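Local coordinates for esterase (Rhizomucor miehei, PDB 4WY5), which probably hydrolyses carboxylic esters, as a carboxylesterase of the alpha/beta-hydrolase fold, at residues P6-A14 and F294-Q303. Sequence-based numbering, arbitrary orientation.
Sequences PPIHPVYAA and FITVPVETPQ
Y12 pushes its phenol into the bend of F294-Q303, where its OH accepts a hydrogen bond from T301 OG1 at 2.9 Å. In this alpha/beta-hydrolase fold the bend links the loop carrying H292, the probable histidine of a Ser-His-Asp triad, to the C-terminal helix 302-319, while Y12 belongs to the N-terminal helix 10-19. The contact thus lays the start of the chain against a turn close to the likely active site. A water in the plane of the Y12 ring, 2.6 Å from Y12 OH, donates a hydrogen bond to F294 O, so the phenol is tied to both arms of the bend. Two carbons lie against the hydroxyl: Q303 CG, at the ring edge, is 3.4 Å from Y12 OH, and F294 CB is 3.6 Å from Y12 OH. T301 OG1 stands between its own backbone N and carbonyl carbon, where it can serve Y12 and also cap the new helix by accepting from Y304 N.

V11, one residue earlier, packs its two methyls on the valines of the bend. CG1 meets V297 CG1 at 3.8 Å, the two side chains running antiparallel, methyl beside methyl, and CG2 packs on V299 CG1. T301 CG2 fits between V11 and H9, touching V11 CB and lying over one face of the imidazole in a CH-pi contact. P10 CD lies against the opposite face, while P302 CD approaches H9 NE2 obliquely. The imidazole's rotation is further fixed by an N-cap bond, for which H9 CG is set anti to its backbone N (chi1 -167°). V11 N donates to H9 ND1 over 3.1 Å, nearly straight and only 9° out of the ring plane.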
loop_
_atom_site.group_PDB
_atom_site.type_symbol
_atom_site.label_atom_id
_atom_site.label_comp_id
_atom_site.label_asym_id
_atom_site.label_seq_id
_atom_site.Cartn_x
_atom_site.Cartn_y
_atom_site.Cartn_z
ATOM N N PRO A 6 -4.793 -4.120 -18.658
ATOM C CA PRO A 6 -4.770 -5.182 -17.631
ATOM C C PRO A 6 -6.159 -5.575 -17.107
ATOM O O PRO A 6 -7.123 -4.810 -17.262
ATOM C CB PRO A 6 -3.930 -4.563 -16.494
ATOM C CG PRO A 6 -4.046 -3.084 -16.688
ATOM C CD PRO A 6 -4.085 -2.908 -18.192
ATOM N N PRO A 7 -6.259 -6.769 -16.497
ATOM C CA PRO A 7 -7.484 -7.217 -15.815
ATOM C C PRO A 7 -7.937 -6.305 -14.653
ATOM O O PRO A 7 -7.102 -5.702 -13.949
ATOM C CB PRO A 7 -7.100 -8.613 -15.268
ATOM C CG PRO A 7 -5.937 -9.071 -16.107
ATOM C CD PRO A 7 -5.212 -7.815 -16.527
ATOM N N ILE A 8 -9.256 -6.212 -14.467
ATOM C CA ILE A 8 -9.829 -5.574 -13.289
ATOM C C ILE A 8 -10.636 -6.620 -12.503
ATOM O O ILE A 8 -11.070 -7.629 -13.073
ATOM C CB ILE A 8 -10.739 -4.372 -13.659
ATOM C CG1 ILE A 8 -11.906 -4.824 -14.543
ATOM C CG2 ILE A 8 -9.938 -3.278 -14.358
ATOM C CD1 ILE A 8 -12.927 -3.717 -14.860
ATOM N N HIS A 9 -10.859 -6.374 -11.210
ATOM C CA HIS A 9 -11.639 -7.299 -10.381
ATOM C C HIS A 9 -13.082 -7.429 -10.911
ATOM O O HIS A 9 -13.704 -6.433 -11.312
ATOM C CB HIS A 9 -11.634 -6.827 -8.919
ATOM C CG HIS A 9 -12.133 -7.844 -7.938
ATOM N ND1 HIS A 9 -13.470 -8.177 -7.831
ATOM C CD2 HIS A 9 -11.481 -8.585 -7.007
ATOM C CE1 HIS A 9 -13.615 -9.085 -6.876
ATOM N NE2 HIS A 9 -12.428 -9.358 -6.367
ATOM N N PRO A 10 -13.607 -8.666 -10.940
ATOM C CA PRO A 10 -14.961 -8.960 -11.435
ATOM C C PRO A 10 -16.048 -8.044 -10.870
ATOM O O PRO A 10 -16.973 -7.708 -11.605
ATOM C CB PRO A 10 -15.192 -10.409 -10.982
ATOM C CG PRO A 10 -13.820 -11.009 -10.968
ATOM C CD PRO A 10 -12.864 -9.896 -10.597
ATOM N N VAL A 11 -15.940 -7.636 -9.607
ATOM C CA VAL A 11 -16.917 -6.717 -9.019
ATOM C C VAL A 11 -16.943 -5.376 -9.763
ATOM O O VAL A 11 -18.011 -4.807 -9.960
ATOM C CB VAL A 11 -16.636 -6.482 -7.518
ATOM C CG1 VAL A 11 -17.293 -5.196 -7.019
ATOM C CG2 VAL A 11 -17.115 -7.673 -6.690
ATOM N N TYR A 12 -15.778 -4.888 -10.197
ATOM C CA TYR A 12 -15.696 -3.602 -10.908
ATOM C C TYR A 12 -16.198 -3.776 -12.329
ATOM O O TYR A 12 -16.836 -2.877 -12.896
ATOM C CB TYR A 12 -14.260 -3.054 -10.925
ATOM C CG TYR A 12 -13.698 -2.869 -9.532
ATOM C CD1 TYR A 12 -14.497 -2.385 -8.495
ATOM C CD2 TYR A 12 -12.400 -3.246 -9.236
ATOM C CE1 TYR A 12 -14.003 -2.246 -7.206
ATOM C CE2 TYR A 12 -11.890 -3.118 -7.955
ATOM C CZ TYR A 12 -12.691 -2.616 -6.941
ATOM O OH TYR A 12 -12.184 -2.494 -5.661
ATOM N N ALA A 13 -15.911 -4.937 -12.914
ATOM C CA ALA A 13 -16.396 -5.225 -14.262
ATOM C C ALA A 13 -17.921 -5.344 -14.284
ATOM O O ALA A 13 -18.572 -4.841 -15.204
ATOM C CB ALA A 13 -15.752 -6.497 -14.814
ATOM N N ALA A 14 -18.488 -5.992 -13.268
ATOM C CA ALA A 14 -19.936 -6.137 -13.182
ATOM C C ALA A 14 -20.625 -4.790 -12.986
ATOM O O ALA A 14 -21.680 -4.529 -13.580
ATOM C CB ALA A 14 -20.301 -7.072 -12.066
ATOM N N PHE A 294 -13.211 3.396 -6.336
ATOM C CA PHE A 294 -13.534 2.083 -5.757
ATOM C C PHE A 294 -13.840 2.111 -4.264
ATOM O O PHE A 294 -14.459 1.192 -3.752
ATOM C CB PHE A 294 -12.413 1.058 -6.041
ATOM C CG PHE A 294 -11.104 1.324 -5.314
ATOM C CD1 PHE A 294 -10.834 0.730 -4.069
ATOM C CD2 PHE A 294 -10.115 2.116 -5.903
ATOM C CE1 PHE A 294 -9.594 0.953 -3.410
ATOM C CE2 PHE A 294 -8.888 2.356 -5.263
ATOM C CZ PHE A 294 -8.623 1.770 -4.015
ATOM N N ILE A 295 -13.479 3.178 -3.575
ATOM C CA ILE A 295 -13.692 3.205 -2.138
ATOM C C ILE A 295 -15.182 3.262 -1.786
ATOM O O ILE A 295 -15.556 2.852 -0.680
ATOM C CB ILE A 295 -12.934 4.403 -1.462
ATOM C CG1 ILE A 295 -12.507 4.045 -0.036
ATOM C CG2 ILE A 295 -13.773 5.658 -1.416
ATOM C CD1 ILE A 295 -11.426 2.972 0.031
ATOM N N THR A 296 -16.036 3.699 -2.717
ATOM C CA THR A 296 -17.493 3.748 -2.460
ATOM C C THR A 296 -18.293 2.583 -3.074
ATOM O O THR A 296 -19.518 2.633 -3.100
ATOM C CB THR A 296 -18.143 5.066 -2.966
ATOM O OG1 THR A 296 -17.659 5.369 -4.279
ATOM C CG2 THR A 296 -17.853 6.239 -2.026
ATOM N N VAL A 297 -17.609 1.548 -3.555
ATOM C CA VAL A 297 -18.271 0.345 -4.080
ATOM C C VAL A 297 -18.666 -0.613 -2.949
ATOM O O VAL A 297 -17.812 -1.090 -2.191
ATOM C CB VAL A 297 -17.366 -0.383 -5.110
ATOM C CG1 VAL A 297 -17.895 -1.783 -5.441
ATOM C CG2 VAL A 297 -17.240 0.463 -6.364
ATOM N N PRO A 298 -19.974 -0.905 -2.846
ATOM C CA PRO A 298 -20.607 -1.613 -1.715
ATOM C C PRO A 298 -20.110 -3.046 -1.488
ATOM O O PRO A 298 -19.965 -3.479 -0.341
ATOM C CB PRO A 298 -22.095 -1.629 -2.093
ATOM C CG PRO A 298 -22.252 -0.550 -3.160
ATOM C CD PRO A 298 -20.955 -0.526 -3.887
ATOM N N VAL A 299 -19.877 -3.780 -2.570
ATOM C CA VAL A 299 -19.428 -5.153 -2.443
ATOM C C VAL A 299 -17.928 -5.200 -2.204
ATOM O O VAL A 299 -17.136 -4.774 -3.054
ATOM C CB VAL A 299 -19.779 -5.983 -3.686
ATOM C CG1 VAL A 299 -19.336 -7.432 -3.488
ATOM C CG2 VAL A 299 -21.276 -5.922 -3.943
ATOM N N GLU A 300 -17.546 -5.744 -1.049
ATOM C CA GLU A 300 -16.149 -5.785 -0.611
ATOM C C GLU A 300 -15.206 -6.555 -1.566
ATOM O O GLU A 300 -15.563 -7.607 -2.100
ATOM C CB GLU A 300 -16.080 -6.389 0.794
ATOM C CG GLU A 300 -14.696 -6.405 1.403
ATOM C CD GLU A 300 -14.708 -6.762 2.875
ATOM O OE1 GLU A 300 -14.379 -7.921 3.213
ATOM O OE2 GLU A 300 -15.053 -5.883 3.695
ATOM N N THR A 301 -14.024 -5.986 -1.803
ATOM C CA THR A 301 -12.977 -6.602 -2.628
ATOM C C THR A 301 -11.678 -6.596 -1.851
ATOM O O THR A 301 -11.533 -5.804 -0.925
ATOM C CB THR A 301 -12.740 -5.837 -3.925
ATOM O OG1 THR A 301 -12.270 -4.511 -3.608
ATOM C CG2 THR A 301 -14.021 -5.797 -4.756
ATOM N N PRO A 302 -10.705 -7.433 -2.250
ATOM C CA PRO A 302 -9.433 -7.389 -1.506
ATOM C C PRO A 302 -8.763 -6.014 -1.502
ATOM O O PRO A 302 -8.078 -5.706 -0.517
ATOM C CB PRO A 302 -8.552 -8.404 -2.250
ATOM C CG PRO A 302 -9.526 -9.356 -2.892
ATOM C CD PRO A 302 -10.752 -8.542 -3.227
ATOM N N GLN A 303 -8.976 -5.195 -2.536
ATOM C CA GLN A 303 -8.364 -3.871 -2.546
ATOM C C GLN A 303 -9.162 -2.862 -1.693
ATOM O O GLN A 303 -8.569 -1.916 -1.169
ATOM C CB GLN A 303 -8.137 -3.339 -3.983
ATOM C CG GLN A 303 -9.107 -3.734 -5.066
ATOM C CD GLN A 303 -8.861 -5.122 -5.639
ATOM O OE1 GLN A 303 -9.455 -6.099 -5.177
ATOM N NE2 GLN A 303 -8.013 -5.214 -6.668
HETATM O O HOH W 1 -13.633 -1.551 -3.716
#